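Local atomic coordinates of alpha-Amylase (Thermotoga maritima, PDB entry 2B5D), a protein that is an alpha-amylase of glycosyl hydrolase family 57, with an alpha/beta domain built on a mostly parallel sheet and a helical C-terminal region. Residues A[204-207]-A[208-212]; A[157-160]-A[161-165]. All blocks are in the same frame, centred on the assembly; numbering follows the deposited sequence.

Interaction 1: residues A[204-207]-A[208-212]; sequences FFVD and SHAFW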
loop_
_atom_site.group_PDB
_atom_site.type_symbol
_atom_site.label_atom_id
_atom_site.label_comp_id
_atom_site.label_asym_id
_atom_site.label_seq_id
_atom_site.Cartn_x
_atom_site.Cartn_y
_atom_site.Cartn_z
ATOM N N PHE A 204 13.017 -36.536 -19.678
ATOM C CA PHE A 204 12.327 -35.366 -19.248
ATOM C C PHE A 204 11.062 -35.075 -20.132
ATOM O O PHE A 204 10.795 -35.803 -21.099
ATOM C CB PHE A 204 13.272 -34.176 -19.217
ATOM C CG PHE A 204 13.925 -33.881 -20.527
ATOM C CD1 PHE A 204 13.790 -32.652 -21.116
ATOM C CD2 PHE A 204 14.781 -34.794 -21.108
ATOM C CE1 PHE A 204 14.420 -32.401 -22.287
ATOM C CE2 PHE A 204 15.447 -34.510 -22.280
ATOM C CZ PHE A 204 15.273 -33.345 -22.860
ATOM N N PHE A 205 10.326 -34.008 -19.789
ATOM C CA PHE A 205 9.103 -33.565 -20.531
ATOM C C PHE A 205 9.381 -32.181 -21.099
ATOM O O PHE A 205 10.064 -31.362 -20.463
ATOM C CB PHE A 205 7.896 -33.596 -19.627
ATOM C CG PHE A 205 7.511 -35.008 -19.136
ATOM C CD1 PHE A 205 8.055 -35.525 -17.957
ATOM C CD2 PHE A 205 6.569 -35.773 -19.838
ATOM C CE1 PHE A 205 7.726 -36.819 -17.487
ATOM C CE2 PHE A 205 6.201 -37.073 -19.390
ATOM C CZ PHE A 205 6.801 -37.597 -18.191
ATOM N N VAL A 206 8.989 -31.949 -22.340
ATOM C CA VAL A 206 9.082 -30.617 -22.901
ATOM C C VAL A 206 7.666 -30.204 -23.442
ATOM O O VAL A 206 6.761 -31.035 -23.580
ATOM C CB VAL A 206 10.140 -30.564 -24.045
ATOM C CG1 VAL A 206 11.602 -30.935 -23.534
ATOM C CG2 VAL A 206 9.752 -31.477 -25.147
ATOM N N ASP A 207 7.531 -28.913 -23.685
ATOM C CA ASP A 207 6.500 -28.298 -24.456
ATOM C C ASP A 207 6.619 -28.742 -25.919
ATOM O O ASP A 207 7.737 -29.021 -26.429
ATOM C CB ASP A 207 6.697 -26.780 -24.447
ATOM C CG ASP A 207 5.511 -26.024 -25.068
ATOM O OD1 ASP A 207 4.390 -26.175 -24.544
ATOM O OD2 ASP A 207 5.693 -25.247 -26.054
ATOM N N SER A 208 5.456 -28.718 -26.593
ATOM C CA SER A 208 5.272 -29.035 -27.982
ATOM C C SER A 208 6.177 -28.247 -28.876
ATOM O O SER A 208 6.642 -28.762 -29.887
ATOM C CB SER A 208 3.797 -28.691 -28.377
ATOM O OG SER A 208 2.957 -29.521 -27.628
ATOM N N HIS A 209 6.418 -26.995 -28.517
ATOM C CA HIS A 209 7.297 -26.139 -29.319
ATOM C C HIS A 209 8.790 -26.685 -29.396
ATOM O O HIS A 209 9.586 -26.329 -30.314
ATOM C CB HIS A 209 7.278 -24.757 -28.685
ATOM C CG HIS A 209 8.032 -23.734 -29.456
ATOM N ND1 HIS A 209 9.306 -23.315 -29.099
ATOM C CD2 HIS A 209 7.687 -23.011 -30.549
ATOM C CE1 HIS A 209 9.716 -22.393 -29.956
ATOM N NE2 HIS A 209 8.753 -22.187 -30.844
ATOM N N ALA A 210 9.159 -27.495 -28.410
ATOM C CA ALA A 210 10.488 -28.109 -28.397
ATOM C C ALA A 210 10.688 -29.043 -29.589
ATOM O O ALA A 210 11.830 -29.214 -30.055
ATOM C CB ALA A 210 10.737 -28.879 -27.055
ATOM N N PHE A 211 9.601 -29.670 -30.067
ATOM C CA PHE A 211 9.659 -30.536 -31.259
ATOM C C PHE A 211 9.359 -29.728 -32.507
ATOM O O PHE A 211 10.013 -29.934 -33.550
ATOM C CB PHE A 211 8.666 -31.677 -31.201
ATOM C CG PHE A 211 9.003 -32.795 -30.205
ATOM C CD1 PHE A 211 8.427 -34.063 -30.363
ATOM C CD2 PHE A 211 9.901 -32.603 -29.154
ATOM C CE1 PHE A 211 8.697 -35.111 -29.461
ATOM C CE2 PHE A 211 10.169 -33.616 -28.236
ATOM C CZ PHE A 211 9.576 -34.883 -28.390
ATOM N N TRP A 212 8.370 -28.831 -32.433
ATOM C CA TRP A 212 7.939 -28.095 -33.630
ATOM C C TRP A 212 9.012 -27.206 -34.124
ATOM O O TRP A 212 9.095 -26.884 -35.310
ATOM C CB TRP A 212 6.675 -27.235 -33.376
ATOM C CG TRP A 212 5.458 -28.063 -33.061
ATOM C CD1 TRP A 212 5.210 -29.352 -33.466
ATOM C CD2 TRP A 212 4.307 -27.649 -32.324
ATOM N NE1 TRP A 212 4.000 -29.782 -32.966
ATOM C CE2 TRP A 212 3.422 -28.748 -32.274
ATOM C CE3 TRP A 212 3.941 -26.458 -31.694
ATOM C CZ2 TRP A 212 2.175 -28.681 -31.641
ATOM C CZ3 TRP A 212 2.686 -26.395 -31.044
ATOM C CH2 TRP A 212 1.837 -27.504 -31.019
#

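Interaction 2: residues A[157-160]-A[161-165]; sequences EVVN and AQITV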
loop_
_atom_site.group_PDB
_atom_site.type_symbol
_atom_site.label_atom_id
_atom_site.label_comp_id
_atom_site.label_asym_id
_atom_site.label_seq_id
_atom_site.Cartn_x
_atom_site.Cartn_y
_atom_site.Cartn_z
ATOM N N GLU A 157 26.752 -23.791 -13.121
ATOM C CA GLU A 157 26.933 -24.333 -11.761
ATOM C C GLU A 157 25.609 -24.367 -10.979
ATOM O O GLU A 157 25.306 -25.351 -10.260
ATOM C CB GLU A 157 27.984 -23.522 -10.951
ATOM C CG GLU A 157 29.414 -23.380 -11.570
ATOM C CD GLU A 157 29.454 -22.349 -12.674
ATOM O OE1 GLU A 157 30.556 -21.992 -13.089
ATOM O OE2 GLU A 157 28.382 -21.884 -13.167
ATOM N N VAL A 158 24.815 -23.294 -11.078
ATOM C CA VAL A 158 23.566 -23.257 -10.292
ATOM C C VAL A 158 22.499 -24.157 -10.925
ATOM O O VAL A 158 21.786 -24.938 -10.249
ATOM C CB VAL A 158 23.106 -21.748 -9.917
ATOM C CG1 VAL A 158 22.433 -21.045 -11.082
ATOM C CG2 VAL A 158 22.231 -21.738 -8.612
ATOM N N VAL A 159 22.478 -24.138 -12.239
ATOM C CA VAL A 159 21.624 -25.070 -12.988
ATOM C C VAL A 159 21.829 -26.539 -12.621
ATOM O O VAL A 159 20.864 -27.247 -12.282
ATOM C CB VAL A 159 21.759 -24.849 -14.480
ATOM C CG1 VAL A 159 20.929 -25.909 -15.276
ATOM C CG2 VAL A 159 21.325 -23.412 -14.866
ATOM N N ASN A 160 23.092 -27.005 -12.674
ATOM C CA ASN A 160 23.415 -28.421 -12.480
ATOM C C ASN A 160 23.213 -28.786 -10.997
ATOM O O ASN A 160 22.764 -29.894 -10.654
ATOM C CB ASN A 160 24.855 -28.671 -13.044
ATOM C CG ASN A 160 25.300 -30.167 -13.007
ATOM O OD1 ASN A 160 24.489 -31.074 -12.930
ATOM N ND2 ASN A 160 26.612 -30.397 -13.028
ATOM N N ALA A 161 23.540 -27.850 -10.097
ATOM C CA ALA A 161 23.272 -28.002 -8.659
ATOM C C ALA A 161 21.791 -28.046 -8.363
ATOM O O ALA A 161 21.324 -28.926 -7.566
ATOM C CB ALA A 161 23.909 -26.849 -7.882
ATOM N N GLN A 162 21.015 -27.138 -8.978
ATOM C CA GLN A 162 19.543 -27.363 -8.984
ATOM C C GLN A 162 19.141 -28.780 -9.314
ATOM O O GLN A 162 18.364 -29.404 -8.577
ATOM C CB GLN A 162 18.801 -26.388 -9.902
ATOM C CG GLN A 162 18.589 -25.019 -9.293
ATOM C CD GLN A 162 17.401 -24.955 -8.345
ATOM O OE1 GLN A 162 16.379 -25.652 -8.546
ATOM N NE2 GLN A 162 17.501 -24.061 -7.309
ATOM N N ILE A 163 19.681 -29.331 -10.402
ATOM C CA ILE A 163 19.358 -30.749 -10.784
ATOM C C ILE A 163 19.824 -31.781 -9.780
ATOM O O ILE A 163 19.015 -32.643 -9.339
ATOM C CB ILE A 163 19.967 -31.107 -12.187
ATOM C CG1 ILE A 163 19.230 -30.307 -13.279
ATOM C CG2 ILE A 163 19.894 -32.610 -12.445
ATOM C CD1 ILE A 163 20.119 -29.843 -14.377
ATOM N N THR A 164 21.138 -31.731 -9.426
ATOM C CA THR A 164 21.697 -32.730 -8.521
ATOM C C THR A 164 21.065 -32.762 -7.183
ATOM O O THR A 164 20.867 -33.851 -6.592
ATOM C CB THR A 164 23.254 -32.508 -8.286
ATOM O OG1 THR A 164 23.931 -32.596 -9.540
ATOM C CG2 THR A 164 23.795 -33.515 -7.360
ATOM N N VAL A 165 20.799 -31.568 -6.635
ATOM C CA VAL A 165 20.146 -31.500 -5.342
ATOM C C VAL A 165 18.751 -32.138 -5.352
ATOM O O VAL A 165 18.425 -32.923 -4.452
ATOM C CB VAL A 165 20.224 -30.079 -4.713
ATOM C CG1 VAL A 165 19.404 -29.998 -3.404
ATOM C CG2 VAL A 165 21.710 -29.723 -4.409
#

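Interaction 1: residues A[204-207]-A[208-212]
D207 reaches forward over the turn and meets the backbone N of H209 through OD2, a capping bond of 3.1 Å in the turn that leads into helix 209-212. With CG anti to its own backbone N (chi1 -171°), the carboxylate sits beside the carbonyl carbon of D207, which lets OD2 reach H209 N; the N-H arrives from above the carboxylate plane. OD2 also lies 3.1 Å from H209 CB, and the carboxylate and imidazole planes are 33° apart. The main chain of D207 adds a second hold, its O accepting from A210 N at 2.9 Å. The other carboxylate oxygen, OD1, forms a salt bridge with NH2 of R237, whose carbonyl O also takes the hydroxyl of S208, so R237 holds both residues through different groups.

V206 points toward the helix. Its CG2 presses on A210 CB at 3.4 Å, a tight carbon contact, and comes within 3.8 Å of CE2 of F211, whose side chain crosses that of V206 at about a right angle.

V206 and F211 both rest on A236 of strand 233-236, which pairs in parallel with strand 203-206, while H209 and W212 pack on Q244 and E240 of the second subunit.

Interaction 2: residues A[157-160]-A[161-165]
T164 is tied back to N160 twice: its backbone N gives a hydrogen bond of 2.7 Å to N160 O, and its hydroxyl OG1 gives another of 3.1 Å to the same oxygen. The two donors approach differently. The amide is nearly straight (N-H...O 171°) and tilted little from the carbonyl plane, whereas OG1 comes from above that plane. With OG1 anti to the carbonyl carbon (chi1 -60°), the hydroxyl lies beside its own backbone N and faces the preceding turn. Besides giving to N160 O, T164 OG1 has R525 NH2 and N199 ND2 as further hydrogen-bond partners, so this hydroxyl is satisfied and links the helix to two other parts of the chain.

The remaining carbonyls follow the regular i to i+4 pattern of an alpha helix: V158 O takes Q162 N at 2.7 Å, and E157 O and V159 O take the backbone N of A161 and I163 in the same way. The side chain of Q162 bends at chi2, with CG against V158 O, and its buried amide is satisfied at both ends, NE2 by Q460 and OE1 by the backbone N of T145, with a weak bond from N143.

Along another side, V159 and I163 lie side by side pointing the same way, CG1 of V159 4.1 Å from CD1 of I163.

Helix 156-174 is the helix of the beta-alpha-beta unit that runs from strand 137-142 to strand 180-182. V159 and I163 pack on L192 of helix 192-198. A161 and Q162 meet F457 of helix 443-458, and V158 touches I427 of helix 418-436.

In the fold
Coming from the N terminus, the chain reaches interaction 2 first, in the early turns of helix 156-174, which connects strand 137-142 to strand 180-182. It then passes through helix 192-198 to strand 203-206 and interaction 1, where the strand turns into helix 209-212. Each contact lies within a continuous stretch, and the two run in series without nesting or crossing. Only interaction 1 rounds a turn between elements; interaction 2 stays inside one helix. Their centres are about 21 Å apart and their nearest atoms about 9 Å, without touching. The helix of interaction 2 packs on helices 192-198, 418-436 and 443-458, while interaction 1 leads from the sheet to a place where the second subunit packs.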